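Local coordinates for tudor domain-containing protein 1 (Homo sapiens, PDB 5M9N) that probably helps silence transposable elements in the male germline through the piRNA pathway, using Tudor domains that bind arginine-methylated partners such as Piwi proteins, at residues K60-L68 with I134-Q144. Residues are numbered along the deposited sequence; the frame is centred on the assembly and turned at random.
Sequences KLAELQASL and IIPKLLELPMQ
L64 faces L138 and L141 from the middle of the helical segment 60-68, and its two methyls divide the work. CD2 meets CD2 of L141 at 3.7 Å, while CD1 comes up to the oxygen end of the L138 carbonyl, 3.8 Å from its O. That carbonyl accepts a hydrogen bond from R101 of strand 99-109, as does the carbonyl of L141, so one arginine ties down the loop facing the leucines. One turn further along the helix, S67 and L68 meet the fork of L138: its CD1 touches CD2 of L68 at 3.8 Å and its CD2 reaches CB of S67. At the other end L61, its CG anti to the backbone N (chi1 -152°), brings CD1 against both CD2 of L141 and CG of Q144. L61, L64, L68 and L138 form the buried, close-packed part. Helix 58-73 is the linking helix of the extended Tudor domain; it follows two strands of the SN-like β-barrel and here packs on the chain that leaves the Tudor core, after strand 131-132, to return to that barrel at strand 146-150. Q144 is held by its own loop, NE2 donating to O of P142 at 2.7 Å. K60, by contrast, is exposed. Its aliphatic part slides past L141 in the opposite direction; the 3.3 Å from K60 CG to L141 CD1 is shorter than normal and perhaps a modelling effect. The bent chain carries NZ to a long salt bridge with E63 OE1, 3.7 Å away.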
loop_
_atom_site.group_PDB
_atom_site.type_symbol
_atom_site.label_atom_id
_atom_site.label_comp_id
_atom_site.label_asym_id
_atom_site.label_seq_id
_atom_site.Cartn_x
_atom_site.Cartn_y
_atom_site.Cartn_z
ATOM N N LYS A 60 -2.710 4.850 -14.680
ATOM C CA LYS A 60 -3.553 5.696 -13.816
ATOM C C LYS A 60 -2.745 6.322 -12.648
ATOM O O LYS A 60 -2.961 7.472 -12.252
ATOM C CB LYS A 60 -4.697 4.846 -13.270
ATOM C CG LYS A 60 -5.954 5.625 -12.958
ATOM C CD LYS A 60 -6.893 5.716 -14.154
ATOM C CE LYS A 60 -7.880 6.873 -14.052
ATOM N NZ LYS A 60 -7.249 8.132 -14.527
ATOM N N LEU A 61 -1.763 5.574 -12.161
ATOM C CA LEU A 61 -0.899 5.981 -11.072
ATOM C C LEU A 61 0.266 6.841 -11.517
ATOM O O LEU A 61 0.616 7.783 -10.809
ATOM C CB LEU A 61 -0.411 4.733 -10.324
ATOM C CG LEU A 61 -0.030 4.702 -8.852
ATOM C CD1 LEU A 61 -1.101 5.380 -8.015
ATOM C CD2 LEU A 61 0.156 3.243 -8.483
ATOM N N ALA A 62 0.848 6.552 -12.699
ATOM C CA ALA A 62 1.876 7.406 -13.253
ATOM C C ALA A 62 1.260 8.744 -13.564
ATOM O O ALA A 62 1.913 9.749 -13.456
ATOM C CB ALA A 62 2.489 6.801 -14.523
ATOM N N GLU A 63 -0.002 8.726 -13.954
ATOM C CA GLU A 63 -0.788 9.934 -14.216
ATOM C C GLU A 63 -0.995 10.769 -12.933
ATOM O O GLU A 63 -0.819 11.994 -12.924
ATOM C CB GLU A 63 -2.127 9.525 -14.838
ATOM C CG GLU A 63 -3.295 10.487 -14.647
ATOM C CD GLU A 63 -4.359 10.372 -15.729
ATOM O OE1 GLU A 63 -4.379 9.370 -16.509
ATOM O OE2 GLU A 63 -5.179 11.324 -15.806
ATOM N N LEU A 64 -1.345 10.080 -11.860
ATOM C CA LEU A 64 -1.518 10.741 -10.543
ATOM C C LEU A 64 -0.240 11.406 -10.122
ATOM O O LEU A 64 -0.220 12.561 -9.736
ATOM C CB LEU A 64 -1.939 9.710 -9.507
ATOM C CG LEU A 64 -2.081 10.178 -8.067
ATOM C CD1 LEU A 64 -3.078 11.318 -7.961
ATOM C CD2 LEU A 64 -2.518 9.003 -7.225
ATOM N N GLN A 65 0.832 10.649 -10.169
ATOM C CA GLN A 65 2.158 11.135 -9.847
ATOM C C GLN A 65 2.581 12.341 -10.679
ATOM O O GLN A 65 3.221 13.236 -10.159
ATOM C CB GLN A 65 3.185 10.013 -10.014
ATOM C CG GLN A 65 2.903 8.782 -9.122
ATOM C CD GLN A 65 3.037 9.132 -7.653
ATOM O OE1 GLN A 65 4.097 9.607 -7.260
ATOM N NE2 GLN A 65 1.969 8.942 -6.852
ATOM N N ALA A 66 2.208 12.385 -11.964
ATOM C CA ALA A 66 2.470 13.588 -12.762
ATOM C C ALA A 66 1.651 14.772 -12.248
ATOM O O ALA A 66 2.163 15.893 -12.167
ATOM C CB ALA A 66 2.150 13.326 -14.231
ATOM N N SER A 67 0.381 14.527 -11.924
ATOM C CA SER A 67 -0.464 15.597 -11.415
ATOM C C SER A 67 0.020 16.110 -10.077
ATOM O O SER A 67 -0.026 17.318 -9.787
ATOM C CB SER A 67 -1.878 15.119 -11.249
ATOM O OG SER A 67 -2.382 14.701 -12.463
ATOM N N LEU A 68 0.487 15.185 -9.255
ATOM C CA LEU A 68 0.967 15.540 -7.902
ATOM C C LEU A 68 2.218 16.446 -7.985
ATOM O O LEU A 68 2.376 17.370 -7.219
ATOM C CB LEU A 68 1.261 14.270 -7.103
ATOM C CG LEU A 68 0.082 13.666 -6.344
ATOM C CD1 LEU A 68 0.392 12.233 -5.895
ATOM C CD2 LEU A 68 -0.296 14.531 -5.134
ATOM N N ILE A 134 -2.918 18.536 0.423
ATOM C CA ILE A 134 -3.554 17.953 -0.758
ATOM C C ILE A 134 -4.877 18.668 -0.970
ATOM O O ILE A 134 -5.425 19.287 -0.045
ATOM C CB ILE A 134 -3.758 16.403 -0.622
ATOM C CG1 ILE A 134 -3.891 15.724 -2.012
ATOM C CG2 ILE A 134 -4.924 16.072 0.307
ATOM C CD1 ILE A 134 -3.464 14.266 -2.034
ATOM N N ILE A 135 -5.381 18.576 -2.187
ATOM C CA ILE A 135 -6.734 19.057 -2.530
ATOM C C ILE A 135 -7.631 17.907 -2.977
ATOM O O ILE A 135 -7.115 16.879 -3.402
ATOM C CB ILE A 135 -6.684 20.142 -3.591
ATOM C CG1 ILE A 135 -5.910 19.653 -4.806
ATOM C CG2 ILE A 135 -6.050 21.391 -2.987
ATOM C CD1 ILE A 135 -6.233 20.469 -6.023
ATOM N N PRO A 136 -8.969 18.074 -2.898
ATOM C CA PRO A 136 -9.865 16.944 -3.167
ATOM C C PRO A 136 -9.789 16.426 -4.611
ATOM O O PRO A 136 -10.045 15.250 -4.822
ATOM C CB PRO A 136 -11.267 17.510 -2.870
ATOM C CG PRO A 136 -11.026 18.763 -2.111
ATOM C CD PRO A 136 -9.754 19.293 -2.673
ATOM N N LYS A 137 -9.412 17.259 -5.579
ATOM C CA LYS A 137 -9.190 16.741 -6.941
ATOM C C LYS A 137 -8.186 15.591 -6.937
ATOM O O LYS A 137 -8.367 14.642 -7.656
ATOM C CB LYS A 137 -8.713 17.832 -7.897
ATOM C CG LYS A 137 -8.504 17.400 -9.363
ATOM C CD LYS A 137 -9.754 17.594 -10.233
ATOM C CE LYS A 137 -9.706 16.818 -11.568
ATOM N NZ LYS A 137 -10.840 17.138 -12.500
ATOM N N LEU A 138 -7.149 15.655 -6.108
ATOM C CA LEU A 138 -6.104 14.632 -6.158
ATOM C C LEU A 138 -6.463 13.347 -5.404
ATOM O O LEU A 138 -5.657 12.419 -5.403
ATOM C CB LEU A 138 -4.774 15.200 -5.677
ATOM C CG LEU A 138 -4.157 16.224 -6.628
ATOM C CD1 LEU A 138 -3.078 17.056 -5.967
ATOM C CD2 LEU A 138 -3.602 15.495 -7.852
ATOM N N LEU A 139 -7.634 13.325 -4.752
ATOM C CA LEU A 139 -8.212 12.132 -4.118
ATOM C C LEU A 139 -9.280 11.425 -4.948
ATOM O O LEU A 139 -9.972 10.552 -4.441
ATOM C CB LEU A 139 -8.808 12.495 -2.728
ATOM C CG LEU A 139 -7.841 13.060 -1.708
ATOM C CD1 LEU A 139 -8.565 13.405 -0.405
ATOM C CD2 LEU A 139 -6.775 12.028 -1.438
ATOM N N GLU A 140 -9.403 11.763 -6.223
ATOM C CA GLU A 140 -10.383 11.115 -7.073
ATOM C C GLU A 140 -9.993 9.670 -7.418
ATOM O O GLU A 140 -10.871 8.828 -7.443
ATOM C CB GLU A 140 -10.655 11.947 -8.325
ATOM C CG GLU A 140 -11.410 13.215 -7.986
ATOM C CD GLU A 140 -11.756 14.055 -9.191
ATOM O OE1 GLU A 140 -11.126 13.861 -10.255
ATOM O OE2 GLU A 140 -12.632 14.934 -9.062
ATOM N N LEU A 141 -8.703 9.389 -7.642
ATOM C CA LEU A 141 -8.223 8.015 -7.746
ATOM C C LEU A 141 -8.368 7.293 -6.398
ATOM O O LEU A 141 -7.957 7.843 -5.399
ATOM C CB LEU A 141 -6.745 7.981 -8.176
ATOM C CG LEU A 141 -6.241 6.571 -8.591
ATOM C CD1 LEU A 141 -6.970 6.171 -9.853
ATOM C CD2 LEU A 141 -4.746 6.501 -8.834
ATOM N N PRO A 142 -8.983 6.087 -6.360
ATOM C CA PRO A 142 -8.924 5.366 -5.104
ATOM C C PRO A 142 -7.506 4.987 -4.718
ATOM O O PRO A 142 -6.625 4.801 -5.582
ATOM C CB PRO A 142 -9.827 4.137 -5.314
ATOM C CG PRO A 142 -10.551 4.351 -6.590
ATOM C CD PRO A 142 -10.015 5.555 -7.267
ATOM N N MET A 143 -7.292 4.884 -3.415
ATOM C CA MET A 143 -6.033 4.455 -2.880
ATOM C C MET A 143 -5.600 3.083 -3.422
ATOM O O MET A 143 -6.371 2.100 -3.434
ATOM C CB MET A 143 -6.081 4.426 -1.346
ATOM C CG MET A 143 -6.311 5.774 -0.711
ATOM S SD MET A 143 -6.349 5.692 1.087
ATOM C CE MET A 143 -7.850 4.754 1.298
ATOM N N GLN A 144 -4.397 3.011 -3.949
ATOM C CA GLN A 144 -4.037 1.842 -4.713
ATOM C C GLN A 144 -3.362 0.681 -3.975
ATOM O O GLN A 144 -3.196 -0.367 -4.602
ATOM C CB GLN A 144 -3.212 2.270 -5.899
ATOM C CG GLN A 144 -3.992 3.208 -6.834
ATOM C CD GLN A 144 -5.078 2.505 -7.621
ATOM O OE1 GLN A 144 -4.794 1.505 -8.325
ATOM N NE2 GLN A 144 -6.281 3.027 -7.579
#